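Side-chain contacts in ABC transporter, substrate binding protein (Agrobacterium tumefaciens, PDB 3C9H), which probably captures a solute in the periplasm for delivery to the membrane components of an ABC transporter, and binds magnesium: residues M188-E193 against Y257-S262; S111-S116 against F283-E288. One frame throughout, in Å; residues are numbered along the deposited sequence.

How the contacts relate
Contact 1 and contact 2 lie apart in the same chain. Their centres are about 27 Å from each other, and their nearest atoms are about 10 Å apart without touching. Contact 1 is buried, and its centre is about 12 Å from the centre of the chain. Contact 2 is partly buried and lies farther out, its centre about 20 Å from the centre of the chain. The chain links them closely: strand 258-268, which carries one side of contact 1, is followed by helix 274-285, which ends in contact 2. Both segments of contact 1 fall in the sequence between 111-116 and 283-288. Neither contact belongs to the magnesium site at S41 and D43.

Contact 1 (M188-E193 against Y257-S262); sequences MSRDQE and YTVVMS
D191, on helix 183-194, meets Y257 just ahead of strand 258-268. Its CG stands anti to the carbonyl carbon (chi1 -79°), which carries the carboxylate over to the tyrosine. D191 CB lies 3.7 Å from Y257 OH. D191 CG is slightly nearer, 3.5 Å from Y257 OH. At the tip, D191 OD1 accepts a hydrogen bond from Y257 OH, 3.1 Å away. The hydroxyl comes from above the carboxylate plane, 60° out of it. D191 OD1 also sits at the ring edge, in the ring plane, 3.3 Å from Y257 CE1. The carboxylate and ring planes are 70° apart. V259 CG2 closes on D191 OD1 at 3.7 Å. The other oxygen, OD2, is hydrogen-bonded to Y232 OH, so two tyrosine hydroxyls hold the carboxylate.

Beside this polar pair, R190 CB rests on V259 CG1 at 3.9 Å. The R190 chain then bends at chi2 and chi3, and R190 NH1 forms a salt bridge with E193 OE1 at 2.6 Å. R155 contributes a cation-pi contact to the Y257 ring and a long, weak ion pair to D191 OD1. The arrangement is a helix packed on a strand, as in the alpha/beta fold of periplasmic binding proteins.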
ATOM      1  N   MET A 188       7.721   7.974   2.211  1.00 24.67           N
ATOM      2  CA  MET A 188       8.620   9.118   2.471  1.00 25.08           C
ATOM      3  C   MET A 188       9.334   8.956   3.812  1.00 25.71           C
ATOM      4  O   MET A 188      10.536   9.204   3.926  1.00 25.81           O
ATOM      5  CB  MET A 188       7.855  10.446   2.441  1.00 25.79           C
ATOM      6  CG  MET A 188       8.691  11.713   2.821  1.00 27.91           C
ATOM      7  SD  MET A 188       9.977  12.054   1.617  1.00 37.20           S
ATOM      8  CE  MET A 188       9.450  11.185   0.107  1.00 34.24           C
ATOM      9  N   SER A 189       8.618   8.513   4.832  1.00 26.15           N
ATOM     10  CA  SER A 189       9.237   8.382   6.156  1.00 26.51           C
ATOM     11  C   SER A 189      10.333   7.292   6.139  1.00 27.13           C
ATOM     12  O   SER A 189      11.394   7.445   6.787  1.00 26.82           O
ATOM     13  CB  SER A 189       8.174   8.162   7.241  1.00 26.44           C
ATOM     14  OG  SER A 189       7.707   6.819   7.273  1.00 28.98           O
ATOM     15  N   ARG A 190      10.118   6.241   5.335  1.00 26.87           N
ATOM     16  CA  ARG A 190      11.125   5.206   5.154  1.00 27.98           C
ATOM     17  C   ARG A 190      12.312   5.676   4.292  1.00 28.35           C
ATOM     18  O   ARG A 190      13.453   5.340   4.589  1.00 27.41           O
ATOM     19  CB  ARG A 190      10.511   3.937   4.565  1.00 27.93           C
ATOM     20  CG  ARG A 190       9.334   3.361   5.340  1.00 30.17           C
ATOM     21  CD  ARG A 190       9.641   3.156   6.812  1.00 35.94           C
ATOM     22  NE  ARG A 190      10.480   1.984   7.042  1.00 38.17           N
ATOM     23  CZ  ARG A 190      10.955   1.632   8.239  1.00 42.01           C
ATOM     24  NH1 ARG A 190      10.686   2.372   9.318  1.00 42.84           N
ATOM     25  NH2 ARG A 190      11.697   0.530   8.366  1.00 41.05           N
ATOM     26  N   ASP A 191      12.033   6.412   3.216  1.00 29.43           N
ATOM     27  CA  ASP A 191      13.090   7.031   2.406  1.00 30.68           C
ATOM     28  C   ASP A 191      14.042   7.865   3.293  1.00 31.97           C
ATOM     29  O   ASP A 191      15.254   7.765   3.189  1.00 30.56           O
ATOM     30  CB  ASP A 191      12.482   7.954   1.349  1.00 30.50           C
ATOM     31  CG  ASP A 191      11.947   7.221   0.139  1.00 30.44           C
ATOM     32  OD1 ASP A 191      12.328   6.054  -0.103  1.00 30.70           O
ATOM     33  OD2 ASP A 191      11.159   7.842  -0.606  1.00 30.62           O
ATOM     34  N   GLN A 192      13.468   8.698   4.148  1.00 34.36           N
ATOM     35  CA  GLN A 192      14.248   9.492   5.096  1.00 36.20           C
ATOM     36  C   GLN A 192      15.169   8.646   5.990  1.00 37.59           C
ATOM     37  O   GLN A 192      16.273   9.087   6.307  1.00 37.78           O
ATOM     38  CB  GLN A 192      13.326  10.336   5.965  1.00 36.19           C
ATOM     39  CG  GLN A 192      14.072  11.516   6.606  1.00 36.70           C
ATOM     40  CD  GLN A 192      13.217  12.297   7.562  1.00 37.42           C
ATOM     41  OE1 GLN A 192      12.403  11.721   8.278  1.00 41.07           O
ATOM     42  NE2 GLN A 192      13.387  13.624   7.576  1.00 40.55           N
ATOM     43  N   GLU A 193      14.726   7.447   6.383  1.00 39.23           N
ATOM     44  CA  GLU A 193      15.549   6.529   7.210  1.00 41.49           C
ATOM     45  C   GLU A 193      16.667   5.793   6.435  1.00 42.46           C
ATOM     46  O   GLU A 193      17.680   5.428   7.027  1.00 42.69           O
ATOM     47  CB  GLU A 193      14.658   5.516   7.970  1.00 41.26           C
ATOM     48  CG  GLU A 193      14.162   6.047   9.322  1.00 43.74           C
ATOM     49  CD  GLU A 193      12.881   5.361   9.863  1.00 45.10           C
ATOM     50  OE1 GLU A 193      12.570   4.220   9.435  1.00 48.19           O
ATOM     51  OE2 GLU A 193      12.188   5.979  10.732  1.00 49.91           O
ATOM     52  N   TYR A 257      18.024   1.332  -3.363  1.00 27.33           N
ATOM     53  CA  TYR A 257      17.261   0.590  -2.365  1.00 26.81           C
ATOM     54  C   TYR A 257      15.792   0.600  -2.774  1.00 26.05           C
ATOM     55  O   TYR A 257      15.347   1.492  -3.506  1.00 24.30           O
ATOM     56  CB  TYR A 257      17.422   1.187  -0.958  1.00 26.93           C
ATOM     57  CG  TYR A 257      16.841   2.570  -0.815  1.00 27.16           C
ATOM     58  CD1 TYR A 257      15.508   2.763  -0.480  1.00 26.95           C
ATOM     59  CD2 TYR A 257      17.633   3.694  -1.015  1.00 27.03           C
ATOM     60  CE1 TYR A 257      14.977   4.054  -0.368  1.00 27.15           C
ATOM     61  CE2 TYR A 257      17.122   4.951  -0.892  1.00 27.52           C
ATOM     62  CZ  TYR A 257      15.806   5.141  -0.563  1.00 28.32           C
ATOM     63  OH  TYR A 257      15.342   6.443  -0.450  1.00 28.60           O
ATOM     64  N   THR A 258      15.047  -0.386  -2.291  1.00 24.98           N
ATOM     65  CA  THR A 258      13.625  -0.467  -2.600  1.00 24.98           C
ATOM     66  C   THR A 258      12.859  -0.621  -1.288  1.00 24.32           C
ATOM     67  O   THR A 258      13.018  -1.620  -0.587  1.00 24.53           O
ATOM     68  CB  THR A 258      13.256  -1.643  -3.580  1.00 25.01           C
ATOM     69  OG1 THR A 258      13.849  -1.440  -4.872  1.00 27.75           O
ATOM     70  CG2 THR A 258      11.741  -1.715  -3.791  1.00 24.42           C
ATOM     71  N   VAL A 259      12.060   0.383  -0.947  1.00 23.16           N
ATOM     72  CA  VAL A 259      11.197   0.296   0.212  1.00 22.68           C
ATOM     73  C   VAL A 259      10.062  -0.695  -0.062  1.00 22.46           C
ATOM     74  O   VAL A 259       9.507  -0.733  -1.172  1.00 21.24           O
ATOM     75  CB  VAL A 259      10.644   1.662   0.616  1.00 22.63           C
ATOM     76  CG1 VAL A 259       9.601   1.472   1.750  1.00 22.91           C
ATOM     77  CG2 VAL A 259      11.804   2.602   1.069  1.00 21.38           C
ATOM     78  N   VAL A 260       9.739  -1.514   0.948  1.00 22.15           N
ATOM     79  CA  VAL A 260       8.676  -2.515   0.833  1.00 22.56           C
ATOM     80  C   VAL A 260       7.661  -2.318   1.962  1.00 23.30           C
ATOM     81  O   VAL A 260       8.016  -2.192   3.166  1.00 24.50           O
ATOM     82  CB  VAL A 260       9.215  -3.947   0.851  1.00 22.34           C
ATOM     83  CG1 VAL A 260       8.064  -4.982   0.743  1.00 23.64           C
ATOM     84  CG2 VAL A 260      10.191  -4.134  -0.269  1.00 24.10           C
ATOM     85  N   MET A 261       6.395  -2.297   1.584  1.00 22.28           N
ATOM     86  CA  MET A 261       5.342  -2.216   2.589  1.00 22.44           C
ATOM     87  C   MET A 261       4.570  -3.500   2.585  1.00 21.49           C
ATOM     88  O   MET A 261       4.691  -4.317   1.671  1.00 20.71           O
ATOM     89  CB  MET A 261       4.399  -1.025   2.348  1.00 22.80           C
ATOM     90  CG  MET A 261       3.427  -1.155   1.173  1.00 22.23           C
ATOM     91  SD  MET A 261       1.897  -2.162   1.327  1.00 15.53           S
ATOM     92  CE  MET A 261       1.478  -1.703   2.971  1.00 33.80           C
ATOM     93  N   SER A 262       3.744  -3.651   3.607  1.00 21.08           N
ATOM     94  CA  SER A 262       2.900  -4.825   3.733  1.00 20.52           C
ATOM     95  C   SER A 262       1.536  -4.330   4.147  1.00 20.52           C
ATOM     96  O   SER A 262       1.446  -3.584   5.113  1.00 21.74           O
ATOM     97  CB  SER A 262       3.445  -5.736   4.827  1.00 20.89           C
ATOM     98  OG  SER A 262       4.724  -6.268   4.516  1.00 23.12           O
TER

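Contact 2 (S111-S116 against F283-E288); sequences SDLAMS and FFMSKE
The backbones of M115 and M285 approach to 6.9 Å between CA atoms, where a type I beta turn from L113 to S116 faces the end of helix 274-285. M285 is the side chain that reaches across. Its CG is anti to the carbonyl carbon and its SD is anti to CA (chi2 174°), so the chain runs out straight before chi3 turns the methyl group. The sulfur and the methyl then have different neighbours. M285 SD meets L113 CD1 at 4.1 Å, the two side chains crossing at a slant. M285 CE lies 4.0 Å from M115 CB and also comes near the backbone of the turn, 4.3 Å from S116 N. M115 therefore touches through the base of its side chain, while the rest bends at chi2 and chi3. The L113 and M115 side-chain contacts with M285 are apolar, and no hydrogen bond joins the two segments. W119 and L132 also touch M285, and L281 of the same helix touches L113.

The contact joins the loop between strands 108-109 and 124-125 to the junction of two helices in the solute-binding protein fold. S286 marks that junction: it follows helix 274-285 and is the N-cap of helix 287-296. S286 OG donates to F283 O at 2.6 Å, in the carbonyl plane and on a lone pair. F283 O also accepts from S286 N, so two donors from one residue grip it. S286 OG caps the next helix through G289 N.

The turn has its own polar support. S116 N bonds to L113 O, and L113 N donates to S116 OG at 2.9 Å with an N-H...O angle of 154°. Y130 OH is a further hydrogen-bond partner of both S116 OG and S111 O.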
ATOM      1  N   SER A 111      -7.265 -11.179  17.373  1.00 23.64           N
ATOM      2  CA  SER A 111      -7.798 -12.222  16.525  1.00 24.16           C
ATOM      3  C   SER A 111      -6.917 -13.451  16.629  1.00 24.93           C
ATOM      4  O   SER A 111      -5.886 -13.532  15.960  1.00 24.27           O
ATOM      5  CB  SER A 111      -7.840 -11.757  15.071  1.00 23.71           C
ATOM      6  OG  SER A 111      -8.755 -10.719  14.905  1.00 21.57           O
ATOM      7  N   ASP A 112      -7.336 -14.404  17.468  1.00 26.31           N
ATOM      8  CA  ASP A 112      -6.592 -15.641  17.690  1.00 27.18           C
ATOM      9  C   ASP A 112      -7.081 -16.664  16.710  1.00 27.64           C
ATOM     10  O   ASP A 112      -8.136 -17.284  16.923  1.00 28.41           O
ATOM     11  CB  ASP A 112      -6.797 -16.167  19.111  1.00 27.77           C
ATOM     12  CG  ASP A 112      -6.150 -15.292  20.144  1.00 29.64           C
ATOM     13  OD1 ASP A 112      -5.106 -14.698  19.833  1.00 30.41           O
ATOM     14  OD2 ASP A 112      -6.683 -15.208  21.271  1.00 33.28           O
ATOM     15  N   LEU A 113      -6.313 -16.862  15.647  1.00 27.15           N
ATOM     16  CA  LEU A 113      -6.772 -17.660  14.515  1.00 28.21           C
ATOM     17  C   LEU A 113      -5.873 -18.860  14.251  1.00 29.23           C
ATOM     18  O   LEU A 113      -4.823 -19.023  14.871  1.00 28.80           O
ATOM     19  CB  LEU A 113      -6.858 -16.795  13.249  1.00 27.74           C
ATOM     20  CG  LEU A 113      -7.841 -15.618  13.312  1.00 27.57           C
ATOM     21  CD1 LEU A 113      -7.631 -14.560  12.189  1.00 26.64           C
ATOM     22  CD2 LEU A 113      -9.244 -16.165  13.307  1.00 28.11           C
ATOM     23  N   ALA A 114      -6.325 -19.661  13.288  1.00 30.71           N
ATOM     24  CA  ALA A 114      -5.653 -20.871  12.792  1.00 30.60           C
ATOM     25  C   ALA A 114      -4.189 -20.646  12.445  1.00 30.50           C
ATOM     26  O   ALA A 114      -3.328 -21.328  12.950  1.00 30.67           O
ATOM     27  CB  ALA A 114      -6.407 -21.378  11.544  1.00 31.20           C
ATOM     28  N   MET A 115      -3.918 -19.675  11.577  1.00 29.95           N
ATOM     29  CA  MET A 115      -2.541 -19.408  11.157  1.00 29.73           C
ATOM     30  C   MET A 115      -1.756 -18.443  12.063  1.00 28.51           C
ATOM     31  O   MET A 115      -0.618 -18.102  11.737  1.00 28.82           O
ATOM     32  CB  MET A 115      -2.528 -18.905   9.705  1.00 30.63           C
ATOM     33  CG  MET A 115      -2.783 -19.987   8.643  1.00 33.57           C
ATOM     34  SD  MET A 115      -1.430 -21.204   8.567  1.00 36.40           S
ATOM     35  CE  MET A 115       0.041 -20.125   8.333  1.00 34.53           C
ATOM     36  N   SER A 116      -2.328 -18.010  13.193  1.00 26.67           N
ATOM     37  CA  SER A 116      -1.685 -16.972  14.016  1.00 25.24           C
ATOM     38  C   SER A 116      -0.284 -17.335  14.512  1.00 24.59           C
ATOM     39  O   SER A 116       0.673 -16.596  14.292  1.00 23.19           O
ATOM     40  CB  SER A 116      -2.567 -16.575  15.203  1.00 24.81           C
ATOM     41  OG  SER A 116      -3.753 -15.951  14.766  1.00 22.50           O
ATOM     42  N   PHE A 283      -9.330 -15.886   5.852  1.00 24.40           N
ATOM     43  CA  PHE A 283      -9.249 -16.160   4.429  1.00 24.29           C
ATOM     44  C   PHE A 283      -8.038 -15.470   3.766  1.00 24.22           C
ATOM     45  O   PHE A 283      -7.302 -16.093   3.000  1.00 24.64           O
ATOM     46  CB  PHE A 283     -10.553 -15.815   3.705  1.00 25.69           C
ATOM     47  CG  PHE A 283     -10.477 -16.045   2.223  1.00 24.63           C
ATOM     48  CD1 PHE A 283     -10.708 -17.309   1.686  1.00 27.62           C
ATOM     49  CD2 PHE A 283     -10.096 -15.021   1.381  1.00 26.80           C
ATOM     50  CE1 PHE A 283     -10.590 -17.517   0.311  1.00 27.48           C
ATOM     51  CE2 PHE A 283      -9.968 -15.222  -0.007  1.00 27.85           C
ATOM     52  CZ  PHE A 283     -10.204 -16.461  -0.538  1.00 26.72           C
ATOM     53  N   PHE A 284      -7.827 -14.193   4.078  1.00 23.98           N
ATOM     54  CA  PHE A 284      -6.667 -13.458   3.606  1.00 24.18           C
ATOM     55  C   PHE A 284      -5.331 -14.065   4.047  1.00 23.95           C
ATOM     56  O   PHE A 284      -4.334 -13.841   3.387  1.00 23.95           O
ATOM     57  CB  PHE A 284      -6.738 -11.980   4.024  1.00 25.01           C
ATOM     58  CG  PHE A 284      -7.474 -11.107   3.026  1.00 26.05           C
ATOM     59  CD1 PHE A 284      -6.847  -9.997   2.441  1.00 27.90           C
ATOM     60  CD2 PHE A 284      -8.774 -11.420   2.640  1.00 26.80           C
ATOM     61  CE1 PHE A 284      -7.507  -9.213   1.517  1.00 27.05           C
ATOM     62  CE2 PHE A 284      -9.442 -10.647   1.707  1.00 28.61           C
ATOM     63  CZ  PHE A 284      -8.813  -9.540   1.146  1.00 27.46           C
ATOM     64  N   MET A 285      -5.315 -14.795   5.160  1.00 23.60           N
ATOM     65  CA  MET A 285      -4.094 -15.429   5.691  1.00 23.77           C
ATOM     66  C   MET A 285      -3.903 -16.845   5.139  1.00 25.22           C
ATOM     67  O   MET A 285      -2.789 -17.386   5.207  1.00 26.94           O
ATOM     68  CB  MET A 285      -4.148 -15.505   7.229  1.00 23.36           C
ATOM     69  CG  MET A 285      -4.038 -14.155   7.988  1.00 22.94           C
ATOM     70  SD  MET A 285      -4.290 -14.309   9.783  1.00 15.75           S
ATOM     71  CE  MET A 285      -2.659 -14.900  10.252  1.00 18.59           C
ATOM     72  N   SER A 286      -4.986 -17.422   4.599  1.00 25.97           N
ATOM     73  CA  SER A 286      -5.053 -18.828   4.173  1.00 26.36           C
ATOM     74  C   SER A 286      -4.162 -19.104   2.950  1.00 26.78           C
ATOM     75  O   SER A 286      -3.858 -18.194   2.179  1.00 26.09           O
ATOM     76  CB  SER A 286      -6.510 -19.232   3.847  1.00 26.53           C
ATOM     77  OG  SER A 286      -6.984 -18.650   2.627  1.00 25.74           O
ATOM     78  N   LYS A 287      -3.769 -20.358   2.761  1.00 27.62           N
ATOM     79  CA  LYS A 287      -3.057 -20.738   1.534  1.00 28.08           C
ATOM     80  C   LYS A 287      -3.837 -20.317   0.295  1.00 28.06           C
ATOM     81  O   LYS A 287      -3.250 -19.728  -0.621  1.00 28.14           O
ATOM     82  CB  LYS A 287      -2.745 -22.237   1.495  1.00 28.49           C
ATOM     83  CG  LYS A 287      -1.751 -22.610   0.416  1.00 29.50           C
ATOM     84  CD  LYS A 287      -1.489 -24.105   0.400  1.00 30.58           C
ATOM     85  CE  LYS A 287      -0.475 -24.471  -0.676  1.00 32.60           C
ATOM     86  NZ  LYS A 287       0.023 -25.868  -0.464  1.00 34.22           N
ATOM     87  N   GLU A 288      -5.147 -20.577   0.279  1.00 28.82           N
ATOM     88  CA  GLU A 288      -6.009 -20.213  -0.849  1.00 28.84           C
ATOM     89  C   GLU A 288      -5.993 -18.710  -1.128  1.00 27.76           C
ATOM     90  O   GLU A 288      -5.760 -18.292  -2.250  1.00 26.56           O
ATOM     91  CB  GLU A 288      -7.470 -20.675  -0.641  1.00 29.26           C
ATOM     92  CG  GLU A 288      -8.353 -20.524  -1.920  1.00 31.43           C
ATOM     93  CD  GLU A 288      -9.882 -20.613  -1.682  1.00 33.85           C
ATOM     94  OE1 GLU A 288     -10.331 -21.246  -0.686  1.00 42.41           O
ATOM     95  OE2 GLU A 288     -10.644 -20.044  -2.516  1.00 41.62           O
TER